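PDB 2E87: OBG-type G domain-containing protein from Pyrococcus horikoshii, which binds GDP and probably GTP in an Obg-type G domain, its cellular role being unknown. Local coordinates for residues V162-L165 and E166-T169; Q208-G212 and Y213-Q217; T333-P336 and L337-V341. One frame throughout, in Å; residues are numbered along the deposited sequence.

In the fold
All three contacts are local, formed within one run of chain, and they meet where the G-domain hairpin, the loop before strand 169-173 and helix 323-350 come together. Contact 1, a surface loop leading into strand 169-173, is polar: a carboxylate holds backbone amides. Contact 2, the hairpin of strands 204-211 and 214-220, is two-faced, with buried aromatic rings on one side and exposed charged groups on the other. Contact 3 is a kinked turn of helix 323-350, held by backbone bonds and buried on one side by its neighbours. That helix joins the set: Pro168 of contact 1 packs on Leu334, Leu337 and Ala338, while Phe214 and Tyr216 of contact 2 pack against Leu334, Arg335 and Ala338.

Contact 1. Residues V162-L165 and E166-T169; sequences VVDL and EIPT
A chi1 of -164° swings the carboxylate of Asp164 away from its own backbone N and over the chain that follows, where it meets Glu166 and Ile167. In Ile167, chi1 of 71° sets CG1 between the backbone N and the carbonyl carbon, and this branch comes up against the acid. One oxygen does the polar work. Asp164 OD1 accepts from Glu166 N at 2.9 Å, a bond that closes an Asx turn and arrives nearly in line with the C-O bond of the carboxylate. It also accepts from Ile167 N at 3.2 Å, this time from above the carboxylate plane, 46° out of it. Two amides from different directions thus fix the rotation of the carboxylate and hold the chain in its bend. The Ile167 side chain crosses that of Asp164 at about a right angle, with CG1 3.6 Å from Asp164 CG. Elsewhere round the bend a water lies 2.5 Å from Asp164 O and 2.6 Å from Ile167 O, and probably bridges the two carbonyls. Glu166 turns outward to a salt bridge with Arg348. The loop connects helix 144-156 to strand 169-173: Leu165 rests on Phe77 and Tyr78 of helix 76-86, Ile167 touches Arg215 and Gln217 of strand 214-220, and Pro168 packs on helix 323-350.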
loop_
_atom_site.group_PDB
_atom_site.type_symbol
_atom_site.label_atom_id
_atom_site.label_comp_id
_atom_site.label_asym_id
_atom_site.label_seq_id
_atom_site.Cartn_x
_atom_site.Cartn_y
_atom_site.Cartn_z
ATOM N N VAL A 162 4.410 -0.019 7.227
ATOM C CA VAL A 162 4.253 -1.398 7.709
ATOM C C VAL A 162 3.444 -1.368 9.019
ATOM O O VAL A 162 4.003 -1.154 10.096
ATOM C CB VAL A 162 5.637 -2.050 7.989
ATOM C CG1 VAL A 162 5.466 -3.346 8.790
ATOM C CG2 VAL A 162 6.358 -2.330 6.680
ATOM N N VAL A 163 2.129 -1.565 8.924
ATOM C CA VAL A 163 1.260 -1.551 10.104
ATOM C C VAL A 163 0.152 -2.592 10.011
ATOM O O VAL A 163 -0.159 -3.094 8.929
ATOM C CB VAL A 163 0.605 -0.172 10.307
ATOM C CG1 VAL A 163 1.642 0.829 10.687
ATOM C CG2 VAL A 163 -0.081 0.262 9.044
ATOM N N ASP A 164 -0.442 -2.910 11.156
ATOM C CA ASP A 164 -1.507 -3.899 11.207
ATOM C C ASP A 164 -2.786 -3.269 10.708
ATOM O O ASP A 164 -3.211 -2.227 11.206
ATOM C CB ASP A 164 -1.707 -4.408 12.645
ATOM C CG ASP A 164 -2.509 -5.705 12.697
ATOM O OD1 ASP A 164 -3.651 -5.718 12.188
ATOM O OD2 ASP A 164 -1.997 -6.710 13.246
ATOM N N LEU A 165 -3.416 -3.911 9.735
ATOM C CA LEU A 165 -4.637 -3.365 9.181
ATOM C C LEU A 165 -5.935 -4.023 9.621
ATOM O O LEU A 165 -7.003 -3.633 9.159
ATOM C CB LEU A 165 -4.550 -3.364 7.662
ATOM C CG LEU A 165 -3.347 -2.585 7.140
ATOM C CD1 LEU A 165 -3.474 -2.461 5.647
ATOM C CD2 LEU A 165 -3.290 -1.203 7.764
ATOM N N GLU A 166 -5.860 -5.007 10.511
ATOM C CA GLU A 166 -7.081 -5.657 10.976
ATOM C C GLU A 166 -7.495 -5.201 12.360
ATOM O O GLU A 166 -8.641 -4.827 12.579
ATOM C CB GLU A 166 -6.937 -7.180 11.032
ATOM C CG GLU A 166 -6.841 -7.891 9.706
ATOM C CD GLU A 166 -7.117 -9.381 9.854
ATOM O OE1 GLU A 166 -6.495 -10.032 10.728
ATOM O OE2 GLU A 166 -7.965 -9.898 9.097
ATOM N N ILE A 167 -6.566 -5.248 13.301
ATOM C CA ILE A 167 -6.890 -4.885 14.673
ATOM C C ILE A 167 -7.219 -3.408 14.899
ATOM O O ILE A 167 -6.730 -2.521 14.184
ATOM C CB ILE A 167 -5.759 -5.311 15.615
ATOM C CG1 ILE A 167 -4.529 -4.438 15.396
ATOM C CG2 ILE A 167 -5.416 -6.778 15.363
ATOM C CD1 ILE A 167 -3.484 -4.612 16.469
ATOM N N PRO A 168 -8.043 -3.122 15.919
ATOM C CA PRO A 168 -8.416 -1.727 16.201
ATOM C C PRO A 168 -7.173 -0.859 16.380
ATOM O O PRO A 168 -6.211 -1.253 17.040
ATOM C CB PRO A 168 -9.236 -1.828 17.493
ATOM C CG PRO A 168 -9.672 -3.302 17.546
ATOM C CD PRO A 168 -8.450 -4.009 17.021
ATOM N N THR A 169 -7.185 0.319 15.778
ATOM C CA THR A 169 -6.039 1.218 15.907
ATOM C C THR A 169 -6.425 2.556 16.516
ATOM O O THR A 169 -7.477 3.117 16.203
ATOM C CB THR A 169 -5.349 1.497 14.532
ATOM O OG1 THR A 169 -4.780 0.295 14.026
ATOM C CG2 THR A 169 -4.219 2.519 14.690
HETATM O O HOH W 1 -5.568 -1.731 11.965
#

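Contact 2. Residues Q208-G212 and Y213-Q217; sequences QFEDG and YFRYQ
Phe209 and Tyr216 pair in a beta hairpin whose strands, 208-211 and 214-217, are joined by a type II' turn from Asp211 to Phe214. Gly212 occupies the second position of the turn with positive phi, where a CB would run into Tyr213 N. The backbone bonds come in two reciprocal sets. Phe209 and Tyr216 form one hydrogen-bonded pair, with Phe209 N 3.1 Å from Tyr216 O; Asp211 and Phe214 form the other, with Asp211 N 2.9 Å from Phe214 O.

Aromatic packing occupies the face carrying Phe209, Asp211, Phe214 and Tyr216. A chi1 of 79° puts the Phe209 ring in the space between its own backbone N and carbonyl carbon, and there Tyr216 CB lies over one face in a CH-pi contact, 4.0 Å from the ring centroid. The two rings are nearly parallel, at 22°, but slid apart and barely overlapping; Phe209 CE1 reaches Tyr216 CD1 at 3.7 Å. Lys327 makes a cation-pi contact with the Phe209 ring, and helix 323-350 covers Phe214 and Tyr216. Were the Phe209 ring cut back to an alanine, Tyr216 CB would probably lose the face it packs on and Lys327 its cation-pi partner.

The face with Gln208, Glu210, Arg215 and Gln217 is polar, and holds the hairpin's salt bridge. Gln208 OE1 sits 3.3 Å from Arg215 NE, at too poor an angle for a hydrogen bond. The extended Glu210 chain reaches across to Arg215 on the exposed surface, its carboxylate plane turned 71° from the guanidinium; Glu210 OE2 comes to the edge of the guanidinium, near its plane, 2.9 Å from Arg215 NH1.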
loop_
_atom_site.group_PDB
_atom_site.type_symbol
_atom_site.label_atom_id
_atom_site.label_comp_id
_atom_site.label_asym_id
_atom_site.label_seq_id
_atom_site.Cartn_x
_atom_site.Cartn_y
_atom_site.Cartn_z
ATOM N N GLN A 208 1.733 -1.372 20.347
ATOM C CA GLN A 208 0.649 -2.293 20.610
ATOM C C GLN A 208 0.556 -2.580 22.088
ATOM O O GLN A 208 1.562 -2.629 22.782
ATOM C CB GLN A 208 0.902 -3.627 19.897
ATOM C CG GLN A 208 0.177 -3.842 18.582
ATOM C CD GLN A 208 0.286 -5.294 18.100
ATOM O OE1 GLN A 208 0.109 -6.243 18.879
ATOM N NE2 GLN A 208 0.567 -5.470 16.807
ATOM N N PHE A 209 -0.661 -2.744 22.580
ATOM C CA PHE A 209 -0.822 -3.141 23.960
ATOM C C PHE A 209 -1.911 -4.200 23.949
ATOM O O PHE A 209 -2.875 -4.114 23.189
ATOM C CB PHE A 209 -1.124 -1.947 24.878
ATOM C CG PHE A 209 -2.527 -1.471 24.847
ATOM C CD1 PHE A 209 -3.520 -2.161 25.516
ATOM C CD2 PHE A 209 -2.843 -0.277 24.224
ATOM C CE1 PHE A 209 -4.807 -1.666 25.570
ATOM C CE2 PHE A 209 -4.129 0.226 24.273
ATOM C CZ PHE A 209 -5.113 -0.473 24.951
ATOM N N GLU A 210 -1.719 -5.229 24.757
ATOM C CA GLU A 210 -2.661 -6.322 24.797
ATOM C C GLU A 210 -3.550 -6.281 26.027
ATOM O O GLU A 210 -3.106 -5.930 27.111
ATOM C CB GLU A 210 -1.878 -7.636 24.737
ATOM C CG GLU A 210 -2.722 -8.903 24.590
ATOM C CD GLU A 210 -1.874 -10.144 24.289
ATOM O OE1 GLU A 210 -0.955 -10.461 25.080
ATOM O OE2 GLU A 210 -2.130 -10.803 23.255
ATOM N N ASP A 211 -4.824 -6.588 25.841
ATOM C CA ASP A 211 -5.755 -6.659 26.952
ATOM C C ASP A 211 -6.509 -7.962 26.747
ATOM O O ASP A 211 -7.249 -8.113 25.774
ATOM C CB ASP A 211 -6.747 -5.504 26.965
ATOM C CG ASP A 211 -7.668 -5.571 28.163
ATOM O OD1 ASP A 211 -7.139 -5.558 29.298
ATOM O OD2 ASP A 211 -8.904 -5.655 27.978
ATOM N N GLY A 212 -6.336 -8.892 27.681
ATOM C CA GLY A 212 -6.966 -10.187 27.531
ATOM C C GLY A 212 -6.161 -10.816 26.407
ATOM O O GLY A 212 -4.932 -10.873 26.483
ATOM N N TYR A 213 -6.827 -11.280 25.357
ATOM C CA TYR A 213 -6.090 -11.846 24.234
ATOM C C TYR A 213 -6.298 -10.951 22.999
ATOM O O TYR A 213 -6.006 -11.342 21.874
ATOM C CB TYR A 213 -6.518 -13.303 23.976
ATOM C CG TYR A 213 -7.980 -13.504 23.659
ATOM C CD1 TYR A 213 -8.474 -13.258 22.384
ATOM C CD2 TYR A 213 -8.873 -13.961 24.632
ATOM C CE1 TYR A 213 -9.819 -13.466 22.075
ATOM C CE2 TYR A 213 -10.227 -14.167 24.334
ATOM C CZ TYR A 213 -10.685 -13.919 23.048
ATOM O OH TYR A 213 -11.992 -14.161 22.716
ATOM N N PHE A 214 -6.789 -9.738 23.236
ATOM C CA PHE A 214 -7.023 -8.780 22.163
ATOM C C PHE A 214 -5.857 -7.796 22.068
ATOM O O PHE A 214 -5.262 -7.403 23.077
ATOM C CB PHE A 214 -8.325 -8.006 22.394
ATOM C CG PHE A 214 -9.542 -8.884 22.527
ATOM C CD1 PHE A 214 -9.831 -9.523 23.734
ATOM C CD2 PHE A 214 -10.388 -9.091 21.441
ATOM C CE1 PHE A 214 -10.944 -10.354 23.851
ATOM C CE2 PHE A 214 -11.498 -9.913 21.541
ATOM C CZ PHE A 214 -11.780 -10.548 22.748
ATOM N N ARG A 215 -5.520 -7.414 20.843
ATOM C CA ARG A 215 -4.433 -6.482 20.621
ATOM C C ARG A 215 -4.975 -5.156 20.117
ATOM O O ARG A 215 -5.946 -5.116 19.351
ATOM C CB ARG A 215 -3.440 -7.080 19.630
ATOM C CG ARG A 215 -2.759 -8.339 20.165
ATOM C CD ARG A 215 -2.336 -9.276 19.037
ATOM N NE ARG A 215 -0.886 -9.365 18.885
ATOM C CZ ARG A 215 -0.068 -9.914 19.779
ATOM N NH1 ARG A 215 -0.553 -10.433 20.899
ATOM N NH2 ARG A 215 1.238 -9.942 19.552
ATOM N N TYR A 216 -4.371 -4.069 20.593
ATOM C CA TYR A 216 -4.767 -2.732 20.170
ATOM C C TYR A 216 -3.550 -2.036 19.614
ATOM O O TYR A 216 -2.505 -1.989 20.258
ATOM C CB TYR A 216 -5.320 -1.920 21.333
ATOM C CG TYR A 216 -6.579 -2.497 21.896
ATOM C CD1 TYR A 216 -6.533 -3.475 22.878
ATOM C CD2 TYR A 216 -7.825 -2.106 21.410
ATOM C CE1 TYR A 216 -7.692 -4.055 23.363
ATOM C CE2 TYR A 216 -8.986 -2.682 21.888
ATOM C CZ TYR A 216 -8.910 -3.661 22.868
ATOM O OH TYR A 216 -10.051 -4.261 23.350
ATOM N N GLN A 217 -3.677 -1.511 18.404
ATOM C CA GLN A 217 -2.565 -0.819 17.784
ATOM C C GLN A 217 -2.592 0.690 18.121
ATOM O O GLN A 217 -3.646 1.319 18.109
ATOM C CB GLN A 217 -2.616 -1.027 16.268
ATOM C CG GLN A 217 -1.363 -0.567 15.557
ATOM C CD GLN A 217 -1.391 -0.858 14.076
ATOM O OE1 GLN A 217 -2.288 -0.411 13.351
ATOM N NE2 GLN A 217 -0.404 -1.612 13.611
#

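Contact 3. Residues T333-P336 and L337-V341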
loop_
_atom_site.group_PDB
_atom_site.type_symbol
_atom_site.label_atom_id
_atom_site.label_comp_id
_atom_site.label_asym_id
_atom_site.label_seq_id
_atom_site.Cartn_x
_atom_site.Cartn_y
_atom_site.Cartn_z
ATOM N N THR A 333 -13.863 1.619 24.410
ATOM C CA THR A 333 -14.271 2.108 23.102
ATOM C C THR A 333 -14.027 1.109 21.988
ATOM O O THR A 333 -14.846 0.974 21.081
ATOM C CB THR A 333 -13.511 3.408 22.724
ATOM O OG1 THR A 333 -13.736 4.410 23.726
ATOM C CG2 THR A 333 -13.980 3.935 21.371
ATOM N N LEU A 334 -12.913 0.393 22.067
ATOM C CA LEU A 334 -12.562 -0.524 21.004
ATOM C C LEU A 334 -12.737 -2.030 21.198
ATOM O O LEU A 334 -12.606 -2.778 20.231
ATOM C CB LEU A 334 -11.128 -0.224 20.569
ATOM C CG LEU A 334 -10.848 1.219 20.126
ATOM C CD1 LEU A 334 -9.416 1.312 19.657
ATOM C CD2 LEU A 334 -11.792 1.640 18.998
ATOM N N ARG A 335 -13.039 -2.488 22.412
ATOM C CA ARG A 335 -13.210 -3.929 22.632
ATOM C C ARG A 335 -14.287 -4.539 21.730
ATOM O O ARG A 335 -14.133 -5.655 21.234
ATOM C CB ARG A 335 -13.527 -4.227 24.097
ATOM C CG ARG A 335 -13.763 -5.694 24.382
ATOM C CD ARG A 335 -13.746 -5.968 25.875
ATOM N NE ARG A 335 -12.493 -6.596 26.278
ATOM C CZ ARG A 335 -12.324 -7.906 26.425
ATOM N NH1 ARG A 335 -13.334 -8.742 26.209
ATOM N NH2 ARG A 335 -11.134 -8.378 26.775
ATOM N N PRO A 336 -15.406 -3.827 21.524
ATOM C CA PRO A 336 -16.421 -4.417 20.647
ATOM C C PRO A 336 -15.867 -4.667 19.246
ATOM O O PRO A 336 -15.996 -5.765 18.708
ATOM C CB PRO A 336 -17.563 -3.388 20.674
ATOM C CG PRO A 336 -16.940 -2.137 21.237
ATOM C CD PRO A 336 -15.947 -2.661 22.236
ATOM N N LEU A 337 -15.237 -3.652 18.662
ATOM C CA LEU A 337 -14.660 -3.800 17.333
ATOM C C LEU A 337 -13.638 -4.930 17.324
ATOM O O LEU A 337 -13.524 -5.656 16.345
ATOM C CB LEU A 337 -13.982 -2.504 16.880
ATOM C CG LEU A 337 -13.239 -2.650 15.544
ATOM C CD1 LEU A 337 -14.223 -3.070 14.460
ATOM C CD2 LEU A 337 -12.554 -1.346 15.165
ATOM N N ALA A 338 -12.891 -5.071 18.414
ATOM C CA ALA A 338 -11.878 -6.120 18.509
ATOM C C ALA A 338 -12.515 -7.514 18.450
ATOM O O ALA A 338 -11.975 -8.426 17.825
ATOM C CB ALA A 338 -11.086 -5.961 19.803
ATOM N N GLU A 339 -13.663 -7.672 19.109
ATOM C CA GLU A 339 -14.372 -8.952 19.119
ATOM C C GLU A 339 -14.956 -9.217 17.732
ATOM O O GLU A 339 -14.897 -10.336 17.227
ATOM C CB GLU A 339 -15.486 -8.940 20.182
ATOM C CG GLU A 339 -14.955 -8.795 21.615
ATOM C CD GLU A 339 -16.051 -8.672 22.676
ATOM O OE1 GLU A 339 -17.005 -7.886 22.482
ATOM O OE2 GLU A 339 -15.947 -9.350 23.719
ATOM N N LYS A 340 -15.502 -8.175 17.115
ATOM C CA LYS A 340 -16.075 -8.294 15.782
ATOM C C LYS A 340 -15.004 -8.660 14.763
ATOM O O LYS A 340 -15.257 -9.449 13.862
ATOM C CB LYS A 340 -16.753 -6.986 15.364
ATOM C CG LYS A 340 -17.317 -7.023 13.959
ATOM C CD LYS A 340 -18.387 -5.959 13.777
ATOM C CE LYS A 340 -19.169 -6.169 12.486
ATOM N NZ LYS A 340 -20.447 -5.395 12.469
ATOM N N VAL A 341 -13.817 -8.070 14.898
ATOM C CA VAL A 341 -12.708 -8.361 13.994
ATOM C C VAL A 341 -12.317 -9.821 14.163
ATOM O O VAL A 341 -12.149 -10.549 13.188
ATOM C CB VAL A 341 -11.468 -7.480 14.298
ATOM C CG1 VAL A 341 -10.252 -8.006 13.555
ATOM C CG2 VAL A 341 -11.735 -6.050 13.874
HETATM O O HOH W 2 -15.358 -0.305 18.940
#
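Leu334 and Ala338 lie one turn apart on helix 323-350, which is kinked at Pro336 because the proline N has no hydrogen to give to the preceding turn. Across the kink the i to i+4 bonding resumes: Ala338 N donates to Leu334 O at 2.9 Å, and the same spacing links Glu339 N to Arg335 O and Lys340 N to Pro336 O. The tight side is the buried one. Ala338 CB lies 3.4 Å from Arg335 O, and Leu334 and Ala338 together receive Pro168, while Tyr216 packs on Leu334 and Phe214 on Ala338.

The pairing of Arg335 with Glu339, both partly exposed, is looser. Arg335 bends at chi3 and Glu339 extends to meet it, crossing obliquely with guanidinium and carboxylate planes 70° apart; Arg335 NH1 and Glu339 OE2 form only a long salt bridge, at 3.7 Å. A second, weak ion pair links Arg335 to Asp211. At the kink the helix opens to water: a water between Thr333 O and Leu337 N donates to Thr333 O at 2.5 Å. The same water accepts a weak bond from Leu337 N, at 3.4 Å.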